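Local coordinates for phenylurea hydrolase B (Mycobacterium brisbanense, PDB 4WHB), which probably hydrolyses carbon-nitrogen bonds other than peptide bonds, as a zinc-binding member of the amidohydrolase family that acts on phenylureas such as diuron, at residues Leu101-Val107 with Ile368-Phe373; Ala416-Asp422 with Ser434-Gln440; Val190-Arg195 with Val238-Glu242; Lys338-Asn342 with Asn396-Tyr401. All blocks are in the same frame, centred on the assembly; numbering follows the deposited sequence.

Contact 1 of 4, residues Leu101-Val107 with Ile368-Phe373; sequences LALRNGV and IGNDHF
Val107 presses its CG2 methyl squarely over one face of the His372 imidazole, 3.4 Å from the ring centroid and 1° off the normal, a CH-pi contact that a branched, compact side chain makes well. Phe373 CG lies over the opposite face, toward its rim, while both ring nitrogens have work at the edge. NE2 donates to Asn105 O at 3.2 Å, reaching the oxygen from well above the carbonyl plane. ND1 bonds to Asp371 OD1 at 3.1 Å in an almost straight line, with the oxygen in the ring plane. These two bonds fix the rotation of the ring. The placement of His372 CG between its backbone N and carbonyl carbon, chi1 60°, turns the ring toward the end of helix 91-104. Asn105 also gives ND2 to Gly369 O, a weak, bent bond of 2.6 Å, and presents its CG to the edge of the Phe373 ring. Gly106 then closes the helix in a Schellman motif, its positive phi suiting glycine. Farther back, Leu101 CB meets Ile368 CG2 at 3.6 Å, the two side chains crossing at about a right angle. The contact thus joins the C-terminal end of helix 91-104 to the start of helix 371-381, beside strand 56-63, whose Tyr61 and Asn63 touch Val107.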
loop_
_atom_site.group_PDB
_atom_site.type_symbol
_atom_site.label_atom_id
_atom_site.label_comp_id
_atom_site.label_asym_id
_atom_site.label_seq_id
_atom_site.Cartn_x
_atom_site.Cartn_y
_atom_site.Cartn_z
ATOM N N LEU C 101 -28.338 3.122 24.244
ATOM C CA LEU C 101 -28.482 1.734 23.880
ATOM C C LEU C 101 -28.169 0.797 25.027
ATOM O O LEU C 101 -28.757 -0.289 25.135
ATOM C CB LEU C 101 -27.590 1.419 22.675
ATOM C CG LEU C 101 -27.951 2.140 21.388
ATOM C CD1 LEU C 101 -26.897 1.782 20.381
ATOM C CD2 LEU C 101 -29.336 1.797 20.851
ATOM N N ALA C 102 -27.223 1.201 25.858
ATOM C CA ALA C 102 -26.869 0.466 27.070
ATOM C C ALA C 102 -28.054 0.486 28.035
ATOM O O ALA C 102 -28.521 -0.554 28.484
ATOM C CB ALA C 102 -25.595 1.061 27.717
ATOM N N LEU C 103 -28.522 1.694 28.350
ATOM C CA LEU C 103 -29.603 1.916 29.293
ATOM C C LEU C 103 -30.862 1.206 28.846
ATOM O O LEU C 103 -31.561 0.619 29.659
ATOM C CB LEU C 103 -29.848 3.430 29.406
ATOM C CG LEU C 103 -30.914 3.941 30.392
ATOM C CD1 LEU C 103 -30.631 3.410 31.804
ATOM C CD2 LEU C 103 -30.968 5.470 30.340
ATOM N N ARG C 104 -31.158 1.280 27.546
ATOM C CA ARG C 104 -32.276 0.558 26.938
ATOM C C ARG C 104 -32.132 -0.937 27.290
ATOM O O ARG C 104 -33.124 -1.605 27.555
ATOM C CB ARG C 104 -32.295 0.771 25.411
ATOM C CG ARG C 104 -33.550 0.240 24.721
ATOM C CD ARG C 104 -33.674 0.547 23.206
ATOM N NE ARG C 104 -32.673 -0.145 22.379
ATOM C CZ ARG C 104 -32.697 -0.213 21.049
ATOM N NH1 ARG C 104 -33.636 0.376 20.351
ATOM N NH2 ARG C 104 -31.742 -0.846 20.400
ATOM N N ASN C 105 -30.895 -1.449 27.284
ATOM C CA ASN C 105 -30.618 -2.839 27.628
ATOM C C ASN C 105 -30.369 -3.071 29.135
ATOM O O ASN C 105 -30.064 -4.168 29.582
ATOM C CB ASN C 105 -29.463 -3.343 26.815
ATOM C CG ASN C 105 -29.838 -3.603 25.374
ATOM O OD1 ASN C 105 -30.671 -2.905 24.787
ATOM N ND2 ASN C 105 -29.222 -4.611 24.795
ATOM N N GLY C 106 -30.528 -2.018 29.926
ATOM C CA GLY C 106 -30.466 -2.126 31.374
ATOM C C GLY C 106 -29.202 -1.588 32.023
ATOM O O GLY C 106 -29.101 -1.602 33.257
ATOM N N VAL C 107 -28.261 -1.071 31.244
ATOM C CA VAL C 107 -27.051 -0.507 31.846
ATOM C C VAL C 107 -27.239 0.961 32.200
ATOM O O VAL C 107 -27.293 1.801 31.339
ATOM C CB VAL C 107 -25.837 -0.669 30.910
ATOM C CG1 VAL C 107 -24.556 -0.235 31.631
ATOM C CG2 VAL C 107 -25.727 -2.126 30.361
ATOM N N ILE C 368 -22.764 -2.545 21.699
ATOM C CA ILE C 368 -23.030 -2.025 23.042
ATOM C C ILE C 368 -24.359 -2.454 23.680
ATOM O O ILE C 368 -24.531 -2.391 24.889
ATOM C CB ILE C 368 -22.944 -0.510 23.076
ATOM C CG1 ILE C 368 -22.508 -0.068 24.493
ATOM C CG2 ILE C 368 -24.253 0.105 22.536
ATOM C CD1 ILE C 368 -22.026 1.378 24.551
ATOM N N GLY C 369 -25.308 -2.888 22.881
ATOM C CA GLY C 369 -26.527 -3.446 23.465
ATOM C C GLY C 369 -26.239 -4.847 23.997
ATOM O O GLY C 369 -26.680 -5.193 25.087
ATOM N N ASN C 370 -25.478 -5.623 23.224
ATOM C CA ASN C 370 -25.211 -7.035 23.515
ATOM C C ASN C 370 -24.112 -7.313 24.528
ATOM O O ASN C 370 -24.100 -8.371 25.143
ATOM C CB ASN C 370 -24.817 -7.781 22.234
ATOM C CG ASN C 370 -25.977 -8.475 21.590
ATOM O OD1 ASN C 370 -26.373 -9.573 22.019
ATOM N ND2 ASN C 370 -26.511 -7.862 20.524
ATOM N N ASP C 371 -23.230 -6.345 24.724
ATOM C CA ASP C 371 -21.915 -6.604 25.346
ATOM C C ASP C 371 -21.930 -7.128 26.785
ATOM O O ASP C 371 -21.183 -8.063 27.116
ATOM C CB ASP C 371 -21.051 -5.342 25.273
ATOM C CG ASP C 371 -21.631 -4.208 26.031
ATOM O OD1 ASP C 371 -22.872 -4.127 26.143
ATOM O OD2 ASP C 371 -20.833 -3.401 26.509
ATOM N N HIS C 372 -22.779 -6.532 27.621
ATOM C CA HIS C 372 -22.846 -6.887 29.003
ATOM C C HIS C 372 -23.583 -8.179 29.221
ATOM O O HIS C 372 -23.361 -8.869 30.204
ATOM C CB HIS C 372 -23.488 -5.763 29.800
ATOM C CG HIS C 372 -24.896 -5.439 29.368
ATOM N ND1 HIS C 372 -25.178 -4.841 28.158
ATOM C CD2 HIS C 372 -26.090 -5.641 29.976
ATOM C CE1 HIS C 372 -26.477 -4.686 28.049
ATOM N NE2 HIS C 372 -27.051 -5.165 29.133
ATOM N N PHE C 373 -24.481 -8.517 28.306
ATOM C CA PHE C 373 -25.201 -9.802 28.351
ATOM C C PHE C 373 -24.253 -10.944 28.016
ATOM O O PHE C 373 -24.188 -11.955 28.717
ATOM C CB PHE C 373 -26.353 -9.811 27.366
ATOM C CG PHE C 373 -27.436 -8.809 27.684
ATOM C CD1 PHE C 373 -28.097 -8.850 28.900
ATOM C CD2 PHE C 373 -27.802 -7.834 26.762
ATOM C CE1 PHE C 373 -29.077 -7.954 29.198
ATOM C CE2 PHE C 373 -28.773 -6.925 27.054
ATOM C CZ PHE C 373 -29.426 -6.995 28.270
#

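Contact 2 of 4, residues Ala416-Asp422 with Ser434-Gln440; sequences ADFVLLD and SITEVFQ
Phe418 and Phe439 lie side by side and point the same way, their rings almost parallel, with planes 2° apart, but slid so far that they barely overlap, the centroids being 5.0 Å apart. Over one face of Phe418, toward its rim, lies Phe439 CB, 3.5 Å from the ring centroid. Phe418 carries CG between its backbone N and carbonyl carbon, chi1 69°, which lays the ring across the neighbouring strand. On the other side of the sheet Val419 CG1 touches Ile435 CG2 at 3.4 Å, and Leu421 CD2 meets Ile435 CG1 at 3.6 Å. The strands are antiparallel: Phe418 and Phe439 form a hydrogen-bonded pair, each N bonding to the other's O at 2.7 Å, whereas Val419 and Val438 are a non-hydrogen-bonded pair. An extra residue at Thr436, where the chain turns a corner, shifts the register so that Leu421 comes to face Ile435. Beyond the aromatic pair stands the N-terminal strand 4-7, with Ile6 on Phe418 and Ile4 on Phe439, consistent with the small beta domain that accompanies the barrel in many amidohydrolases. Toward one end, Asp417 OD1 rests against Gln440 CG at 3.4 Å and accepts from Ala441 N, while its OD2 makes a salt bridge with Arg136. At the other end Asp422 N bonds weakly to Ser434 O at 2.8 Å, and Ser434 OG hydrogen-bonds to Asn431 O.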
loop_
_atom_site.group_PDB
_atom_site.type_symbol
_atom_site.label_atom_id
_atom_site.label_comp_id
_atom_site.label_asym_id
_atom_site.label_seq_id
_atom_site.Cartn_x
_atom_site.Cartn_y
_atom_site.Cartn_z
ATOM N N ALA C 416 -30.951 5.230 43.058
ATOM C CA ALA C 416 -31.835 4.172 42.690
ATOM C C ALA C 416 -31.749 3.963 41.200
ATOM O O ALA C 416 -32.344 4.730 40.414
ATOM C CB ALA C 416 -33.229 4.452 43.131
ATOM N N ASP C 417 -30.960 2.949 40.841
ATOM C CA ASP C 417 -30.815 2.538 39.478
ATOM C C ASP C 417 -31.156 1.070 39.530
ATOM O O ASP C 417 -30.507 0.298 40.259
ATOM C CB ASP C 417 -29.361 2.711 38.969
ATOM C CG ASP C 417 -28.847 4.128 39.111
ATOM O OD1 ASP C 417 -29.607 5.083 38.792
ATOM O OD2 ASP C 417 -27.659 4.293 39.528
ATOM N N PHE C 418 -32.172 0.649 38.804
ATOM C CA PHE C 418 -32.464 -0.755 38.809
ATOM C C PHE C 418 -33.138 -1.232 37.545
ATOM O O PHE C 418 -33.649 -0.449 36.748
ATOM C CB PHE C 418 -33.288 -1.142 40.050
ATOM C CG PHE C 418 -34.686 -0.614 40.074
ATOM C CD1 PHE C 418 -35.690 -1.236 39.371
ATOM C CD2 PHE C 418 -34.999 0.475 40.858
ATOM C CE1 PHE C 418 -36.983 -0.765 39.429
ATOM C CE2 PHE C 418 -36.302 0.959 40.925
ATOM C CZ PHE C 418 -37.302 0.340 40.189
ATOM N N VAL C 419 -33.109 -2.550 37.380
ATOM C CA VAL C 419 -33.669 -3.195 36.230
ATOM C C VAL C 419 -34.595 -4.302 36.732
ATOM O O VAL C 419 -34.241 -5.028 37.701
ATOM C CB VAL C 419 -32.563 -3.804 35.395
ATOM C CG1 VAL C 419 -33.145 -4.337 34.099
ATOM C CG2 VAL C 419 -31.460 -2.776 35.114
ATOM N N LEU C 420 -35.783 -4.414 36.126
ATOM C CA LEU C 420 -36.681 -5.489 36.473
ATOM C C LEU C 420 -36.646 -6.577 35.406
ATOM O O LEU C 420 -36.787 -6.275 34.214
ATOM C CB LEU C 420 -38.101 -4.959 36.607
ATOM C CG LEU C 420 -38.546 -4.349 37.945
ATOM C CD1 LEU C 420 -38.852 -2.885 37.668
ATOM C CD2 LEU C 420 -39.808 -5.053 38.464
ATOM N N LEU C 421 -36.475 -7.829 35.796
ATOM C CA LEU C 421 -36.407 -8.911 34.788
ATOM C C LEU C 421 -37.713 -9.691 34.681
ATOM O O LEU C 421 -38.621 -9.501 35.465
ATOM C CB LEU C 421 -35.257 -9.880 35.106
ATOM C CG LEU C 421 -33.880 -9.264 35.198
ATOM C CD1 LEU C 421 -32.894 -10.319 35.574
ATOM C CD2 LEU C 421 -33.511 -8.627 33.865
ATOM N N ASP C 422 -37.786 -10.581 33.705
ATOM C CA ASP C 422 -38.994 -11.421 33.494
ATOM C C ASP C 422 -38.856 -12.841 34.050
ATOM O O ASP C 422 -39.841 -13.529 34.210
ATOM C CB ASP C 422 -39.270 -11.561 31.974
ATOM C CG ASP C 422 -40.698 -11.636 31.644
ATOM O OD1 ASP C 422 -41.492 -11.882 32.556
ATOM O OD2 ASP C 422 -41.031 -11.419 30.464
ATOM N N SER C 434 -34.328 -10.022 29.548
ATOM C CA SER C 434 -35.800 -9.840 29.542
ATOM C C SER C 434 -36.169 -8.862 30.633
ATOM O O SER C 434 -36.151 -9.210 31.820
ATOM C CB SER C 434 -36.531 -11.151 29.752
ATOM O OG SER C 434 -35.991 -11.836 30.875
ATOM N N ILE C 435 -36.468 -7.633 30.216
ATOM C CA ILE C 435 -36.553 -6.509 31.134
ATOM C C ILE C 435 -37.861 -5.780 30.951
ATOM O O ILE C 435 -38.085 -5.171 29.885
ATOM C CB ILE C 435 -35.396 -5.528 30.881
ATOM C CG1 ILE C 435 -34.066 -6.182 31.266
ATOM C CG2 ILE C 435 -35.588 -4.249 31.672
ATOM C CD1 ILE C 435 -32.805 -5.419 30.842
ATOM N N THR C 436 -38.706 -5.810 31.979
ATOM C CA THR C 436 -39.982 -5.102 31.907
ATOM C C THR C 436 -39.842 -3.620 32.190
ATOM O O THR C 436 -40.625 -2.822 31.678
ATOM C CB THR C 436 -41.018 -5.721 32.853
ATOM O OG1 THR C 436 -40.486 -5.774 34.197
ATOM C CG2 THR C 436 -41.378 -7.118 32.307
ATOM N N GLU C 437 -38.852 -3.246 32.992
ATOM C CA GLU C 437 -38.583 -1.823 33.242
ATOM C C GLU C 437 -37.153 -1.561 33.642
ATOM O O GLU C 437 -36.516 -2.412 34.287
ATOM C CB GLU C 437 -39.530 -1.275 34.336
ATOM C CG GLU C 437 -40.568 -0.300 33.801
ATOM C CD GLU C 437 -41.851 -0.320 34.616
ATOM O OE1 GLU C 437 -42.106 -1.352 35.292
ATOM O OE2 GLU C 437 -42.620 0.687 34.573
ATOM N N VAL C 438 -36.654 -0.385 33.259
ATOM C CA VAL C 438 -35.389 0.099 33.761
ATOM C C VAL C 438 -35.576 1.433 34.480
ATOM O O VAL C 438 -35.966 2.405 33.863
ATOM C CB VAL C 438 -34.374 0.257 32.645
ATOM C CG1 VAL C 438 -33.050 0.785 33.205
ATOM C CG2 VAL C 438 -34.098 -1.072 31.972
ATOM N N PHE C 439 -35.306 1.472 35.783
ATOM C CA PHE C 439 -35.383 2.714 36.533
ATOM C C PHE C 439 -33.990 3.282 36.790
ATOM O O PHE C 439 -33.034 2.527 37.047
ATOM C CB PHE C 439 -36.107 2.501 37.856
ATOM C CG PHE C 439 -37.596 2.791 37.795
ATOM C CD1 PHE C 439 -38.447 1.998 37.043
ATOM C CD2 PHE C 439 -38.130 3.868 38.495
ATOM C CE1 PHE C 439 -39.791 2.247 36.979
ATOM C CE2 PHE C 439 -39.472 4.133 38.433
ATOM C CZ PHE C 439 -40.304 3.320 37.671
ATOM N N GLN C 440 -33.857 4.604 36.685
ATOM C CA GLN C 440 -32.564 5.260 36.869
ATOM C C GLN C 440 -32.722 6.519 37.685
ATOM O O GLN C 440 -33.651 7.281 37.454
ATOM C CB GLN C 440 -31.930 5.591 35.513
ATOM C CG GLN C 440 -30.409 5.723 35.554
ATOM C CD GLN C 440 -29.896 6.587 34.411
ATOM O OE1 GLN C 440 -29.249 6.103 33.471
ATOM N NE2 GLN C 440 -30.197 7.887 34.485
#

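Contact 3 of 4, residues Val190-Arg195 with Val238-Glu242; sequences VRARVR and VMVEE
Arg191 and Glu242 bury more surface here than any other residues, with Val238 third. Arg191 extends CG away from its backbone N, chi1 170°, then bends twice, so that its chain swings over to the other helix and brings NH1 between two carboxylates. Glu241 OE1 takes one N-H at 2.7 Å, through the lone pair that faces away from its other oxygen, its carboxylate nearly coplanar with the guanidinium. Glu242 OE1 takes another at 3.1 Å with its syn lone pair, but its carboxylate stands almost upright, 83° from the guanidinium plane. One nitrogen thus serves two acids in a salt-bridge network, which would be expected to lessen the repulsion between the neighbouring glutamates. Helices 187-198 and 233-246 run in roughly the same direction, 9.5 Å apart at these segments with a crossing angle of -36°. Strand 205-208 follows the first in the chain and the second packs on it, consistent with the TIM-barrel fold of the family. Val238 CG1 packs against the root of the arginine, 3.8 Å from Arg191 CB, a short apolar residue that lets the helices approach. Glu242 CG also packs on Arg195 CG at 3.5 Å. On the inner side Val194 CG2 meets Met239 CG at 4.1 Å, and Met239 also touches Ile207 of strand 205-208, where flexible methionine suits the space between helix and sheet.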
loop_
_atom_site.group_PDB
_atom_site.type_symbol
_atom_site.label_atom_id
_atom_site.label_comp_id
_atom_site.label_asym_id
_atom_site.label_seq_id
_atom_site.Cartn_x
_atom_site.Cartn_y
_atom_site.Cartn_z
ATOM N N VAL C 190 6.076 16.210 30.558
ATOM C CA VAL C 190 4.966 15.259 30.672
ATOM C C VAL C 190 4.138 15.691 31.896
ATOM O O VAL C 190 2.942 16.018 31.784
ATOM C CB VAL C 190 5.429 13.812 30.869
ATOM C CG1 VAL C 190 4.222 12.883 30.862
ATOM C CG2 VAL C 190 6.385 13.379 29.780
ATOM N N ARG C 191 4.811 15.768 33.047
ATOM C CA ARG C 191 4.198 16.190 34.307
ATOM C C ARG C 191 3.350 17.426 34.100
ATOM O O ARG C 191 2.200 17.468 34.560
ATOM C CB ARG C 191 5.290 16.473 35.341
ATOM C CG ARG C 191 4.820 17.137 36.625
ATOM C CD ARG C 191 4.691 16.109 37.723
ATOM N NE ARG C 191 5.933 15.816 38.418
ATOM C CZ ARG C 191 6.028 15.042 39.500
ATOM N NH1 ARG C 191 4.960 14.459 40.034
ATOM N NH2 ARG C 191 7.215 14.855 40.055
ATOM N N ALA C 192 3.934 18.400 33.377
ATOM C CA ALA C 192 3.248 19.617 32.954
ATOM C C ALA C 192 1.962 19.314 32.259
ATOM O O ALA C 192 0.908 19.749 32.719
ATOM C CB ALA C 192 4.132 20.451 32.037
ATOM N N ARG C 193 2.004 18.522 31.206
ATOM C CA ARG C 193 0.847 18.363 30.353
ATOM C C ARG C 193 -0.131 17.347 30.790
ATOM O O ARG C 193 -1.207 17.278 30.255
ATOM C CB ARG C 193 1.263 17.984 28.973
ATOM C CG ARG C 193 1.969 19.055 28.213
ATOM C CD ARG C 193 2.507 18.444 26.946
ATOM N NE ARG C 193 3.733 19.054 26.452
ATOM C CZ ARG C 193 4.890 18.432 26.383
ATOM N NH1 ARG C 193 4.997 17.200 26.793
ATOM N NH2 ARG C 193 5.924 19.069 25.927
ATOM N N VAL C 194 0.254 16.530 31.737
ATOM C CA VAL C 194 -0.679 15.519 32.284
ATOM C C VAL C 194 -1.646 16.101 33.329
ATOM O O VAL C 194 -2.732 15.595 33.487
ATOM C CB VAL C 194 0.045 14.279 32.816
ATOM C CG1 VAL C 194 -0.936 13.180 33.132
ATOM C CG2 VAL C 194 0.997 13.770 31.750
ATOM N N ARG C 195 -1.282 17.156 34.042
ATOM C CA ARG C 195 -2.278 17.840 34.878
ATOM C C ARG C 195 -3.029 18.978 34.199
ATOM O O ARG C 195 -4.103 19.344 34.634
ATOM C CB ARG C 195 -1.646 18.364 36.170
ATOM C CG ARG C 195 -2.135 17.608 37.395
ATOM C CD ARG C 195 -3.676 17.544 37.463
ATOM N NE ARG C 195 -4.199 18.606 38.293
ATOM C CZ ARG C 195 -5.417 18.625 38.841
ATOM N NH1 ARG C 195 -6.268 17.631 38.640
ATOM N NH2 ARG C 195 -5.802 19.664 39.605
ATOM N N VAL C 238 5.153 9.372 37.084
ATOM C CA VAL C 238 5.003 10.808 36.964
ATOM C C VAL C 238 3.588 11.135 36.551
ATOM O O VAL C 238 3.149 12.239 36.727
ATOM C CB VAL C 238 6.038 11.368 35.973
ATOM C CG1 VAL C 238 5.602 12.710 35.359
ATOM C CG2 VAL C 238 7.381 11.498 36.655
ATOM N N MET C 239 2.887 10.170 35.978
ATOM C CA MET C 239 1.467 10.359 35.681
ATOM C C MET C 239 0.563 9.738 36.730
ATOM O O MET C 239 -0.579 10.188 36.902
ATOM C CB MET C 239 1.150 9.797 34.314
ATOM C CG MET C 239 2.190 10.180 33.313
ATOM S SD MET C 239 2.147 9.061 31.951
ATOM C CE MET C 239 2.943 10.109 30.705
ATOM N N VAL C 240 1.073 8.723 37.426
ATOM C CA VAL C 240 0.352 8.164 38.557
ATOM C C VAL C 240 0.307 9.134 39.743
ATOM O O VAL C 240 -0.706 9.177 40.466
ATOM C CB VAL C 240 0.930 6.829 38.991
ATOM C CG1 VAL C 240 0.385 6.387 40.349
ATOM C CG2 VAL C 240 0.634 5.776 37.920
ATOM N N GLU C 241 1.376 9.914 39.936
ATOM C CA GLU C 241 1.404 10.914 41.020
ATOM C C GLU C 241 0.345 11.961 40.827
ATOM O O GLU C 241 -0.282 12.401 41.768
ATOM C CB GLU C 241 2.784 11.574 41.114
ATOM C CG GLU C 241 3.542 11.176 42.369
ATOM C CD GLU C 241 5.043 11.330 42.262
ATOM O OE1 GLU C 241 5.505 12.305 41.598
ATOM O OE2 GLU C 241 5.731 10.476 42.872
ATOM N N GLU C 242 0.296 12.418 39.612
ATOM C CA GLU C 242 -0.668 13.388 39.139
ATOM C C GLU C 242 -2.096 12.897 39.249
ATOM O O GLU C 242 -2.968 13.612 39.665
ATOM C CB GLU C 242 -0.354 13.713 37.686
ATOM C CG GLU C 242 0.270 15.060 37.474
ATOM C CD GLU C 242 1.441 15.299 38.340
ATOM O OE1 GLU C 242 2.344 14.430 38.328
ATOM O OE2 GLU C 242 1.427 16.358 39.003
#

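Contact 4 of 4, residues Lys338-Asn342 with Asn396-Tyr401; sequences KILLN and NVARAY
The Tyr401 ring is met obliquely by Leu340, whose CD2 comes within 4.3 Å of CE1 and 4.0 Å of OH, the two side chains crossing at about a right angle. At the ring's edge, in its plane, lies Val397 C. Phe111 of strand 107-112 stacks on the same tyrosine, so the flat ring lies among apolar neighbours. Asn396 packs through its CB, 3.1 Å from Ile339 O. Leu340 has the most surface covered in this contact. Its CG stands anti to the backbone N, chi1 -158°, which sends the branched end toward the helix, where CD1 lies 3.5 Å from Val397 CG1 and also 3.5 Å from Ala400 CB. A forked leucine can touch several residues at once, and the small alanine lets its methyl come close to the helix. Val397 divides its own branches: CG1 goes to Leu340, while CG2 reaches Leu341 CB at 3.9 Å. No hydrogen bond passes between the segments, and the packing is mainly apolar. Strand 339-341 and helix 395-400 run strongly across one another, at 108° and with axes 7.3 Å apart. Strand 339-341 is the last of five parallel strands in the sheet that begins with 205-208, and it leads on to Asp344, which binds zinc in this protein although no zinc is modelled in this chain. The helix touches strands from several parts of the barrel: Val397 meets Val62 of strand 56-63, Ala400 meets Trp296 of strand 296-299, and Val270 of strand 270-272 lies against Leu340, Ala400 and Tyr401.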
loop_
_atom_site.group_PDB
_atom_site.type_symbol
_atom_site.label_atom_id
_atom_site.label_comp_id
_atom_site.label_asym_id
_atom_site.label_seq_id
_atom_site.Cartn_x
_atom_site.Cartn_y
_atom_site.Cartn_z
ATOM N N LYS C 338 -10.069 -10.110 41.912
ATOM C CA LYS C 338 -11.219 -9.214 41.882
ATOM C C LYS C 338 -11.476 -8.787 40.419
ATOM O O LYS C 338 -10.562 -8.303 39.729
ATOM C CB LYS C 338 -10.966 -8.001 42.778
ATOM C CG LYS C 338 -10.567 -8.388 44.203
ATOM C CD LYS C 338 -9.997 -7.220 44.958
ATOM C CE LYS C 338 -8.847 -6.572 44.222
ATOM N NZ LYS C 338 -7.845 -7.520 43.731
ATOM N N ILE C 339 -12.708 -8.999 39.970
ATOM C CA ILE C 339 -13.031 -8.998 38.559
ATOM C C ILE C 339 -13.947 -7.829 38.200
ATOM O O ILE C 339 -14.741 -7.380 39.007
ATOM C CB ILE C 339 -13.648 -10.374 38.162
ATOM C CG1 ILE C 339 -12.565 -11.454 38.149
ATOM C CG2 ILE C 339 -14.399 -10.329 36.807
ATOM C CD1 ILE C 339 -13.121 -12.822 38.403
ATOM N N LEU C 340 -13.792 -7.333 36.973
ATOM C CA LEU C 340 -14.505 -6.146 36.481
ATOM C C LEU C 340 -15.265 -6.469 35.196
ATOM O O LEU C 340 -14.913 -7.367 34.493
ATOM C CB LEU C 340 -13.473 -5.057 36.209
ATOM C CG LEU C 340 -13.985 -3.631 36.196
ATOM C CD1 LEU C 340 -14.113 -3.181 37.623
ATOM C CD2 LEU C 340 -13.008 -2.705 35.460
ATOM N N LEU C 341 -16.315 -5.744 34.883
ATOM C CA LEU C 341 -16.990 -5.914 33.588
ATOM C C LEU C 341 -16.341 -4.983 32.579
ATOM O O LEU C 341 -16.488 -3.769 32.629
ATOM C CB LEU C 341 -18.516 -5.686 33.642
ATOM C CG LEU C 341 -19.291 -6.312 32.488
ATOM C CD1 LEU C 341 -20.750 -6.527 32.838
ATOM C CD2 LEU C 341 -19.223 -5.458 31.242
ATOM N N ASN C 342 -15.627 -5.607 31.650
ATOM C CA ASN C 342 -15.008 -4.939 30.532
ATOM C C ASN C 342 -15.331 -5.673 29.237
ATOM O O ASN C 342 -14.978 -6.844 29.059
ATOM C CB ASN C 342 -13.484 -4.882 30.723
ATOM C CG ASN C 342 -13.039 -3.939 31.850
ATOM O OD1 ASN C 342 -13.823 -3.158 32.375
ATOM N ND2 ASN C 342 -11.765 -4.002 32.203
ATOM N N ASN C 396 -18.711 -4.641 41.628
ATOM C CA ASN C 396 -17.285 -4.772 41.331
ATOM C C ASN C 396 -16.737 -3.746 40.340
ATOM O O ASN C 396 -15.586 -3.308 40.490
ATOM C CB ASN C 396 -16.972 -6.166 40.854
ATOM C CG ASN C 396 -17.772 -7.210 41.583
ATOM O OD1 ASN C 396 -18.816 -6.917 42.134
ATOM N ND2 ASN C 396 -17.296 -8.428 41.563
ATOM N N VAL C 397 -17.522 -3.311 39.362
ATOM C CA VAL C 397 -17.012 -2.219 38.544
ATOM C C VAL C 397 -17.042 -0.963 39.375
ATOM O O VAL C 397 -16.075 -0.200 39.423
ATOM C CB VAL C 397 -17.796 -2.018 37.241
ATOM C CG1 VAL C 397 -16.847 -1.520 36.174
ATOM C CG2 VAL C 397 -18.482 -3.301 36.770
ATOM N N ALA C 398 -18.175 -0.775 40.033
ATOM C CA ALA C 398 -18.321 0.276 41.019
ATOM C C ALA C 398 -17.512 0.125 42.332
ATOM O O ALA C 398 -17.406 1.039 43.041
ATOM C CB ALA C 398 -19.793 0.408 41.388
ATOM N N ARG C 399 -17.096 -1.035 42.801
ATOM C CA ARG C 399 -16.172 -1.039 43.932
ATOM C C ARG C 399 -14.801 -0.514 43.464
ATOM O O ARG C 399 -14.117 0.211 44.196
ATOM C CB ARG C 399 -16.031 -2.435 44.562
ATOM C CG ARG C 399 -17.305 -3.003 45.186
ATOM C CD ARG C 399 -17.073 -3.762 46.512
ATOM N NE ARG C 399 -18.223 -3.770 47.461
ATOM C CZ ARG C 399 -18.600 -2.713 48.211
ATOM N NH1 ARG C 399 -18.007 -1.529 48.100
ATOM N NH2 ARG C 399 -19.599 -2.819 49.057
ATOM N N ALA C 400 -14.444 -0.899 42.248
ATOM C CA ALA C 400 -13.150 -0.616 41.634
ATOM C C ALA C 400 -12.979 0.816 41.102
ATOM O O ALA C 400 -11.899 1.183 40.785
ATOM C CB ALA C 400 -12.952 -1.568 40.475
ATOM N N TYR C 401 -14.003 1.624 40.966
ATOM C CA TYR C 401 -13.727 3.043 40.716
ATOM C C TYR C 401 -13.752 3.957 41.933
ATOM O O TYR C 401 -13.366 5.103 41.838
ATOM C CB TYR C 401 -14.683 3.581 39.637
ATOM C CG TYR C 401 -14.359 2.996 38.296
ATOM C CD1 TYR C 401 -14.843 1.738 37.949
ATOM C CD2 TYR C 401 -13.537 3.659 37.384
ATOM C CE1 TYR C 401 -14.537 1.156 36.732
ATOM C CE2 TYR C 401 -13.212 3.065 36.167
ATOM C CZ TYR C 401 -13.736 1.826 35.849
ATOM O OH TYR C 401 -13.461 1.213 34.662
#

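Contact 4 is the most buried of the four and mainly apolar, with no hydrogen bond across, whereas contact 3, about 24 Å from the chain centre, pairs two outer helices through charge at its surface and methyl groups beneath. Contacts 1 and 2 lie between these extremes: the first relies on histidine and asparagine bonds at helix ends, the second on backbone bonds between strands with aromatic and aliphatic faces. Contacts 1 and 2 pack directly together, Val419 and Ile435 resting on the turn at Asn105 and Gly106. Contact 1 also brushes contact 4 through His372 and Leu341, and contacts 1, 2 and 4 all border strand 56-63. Contact 3 touches none of the others.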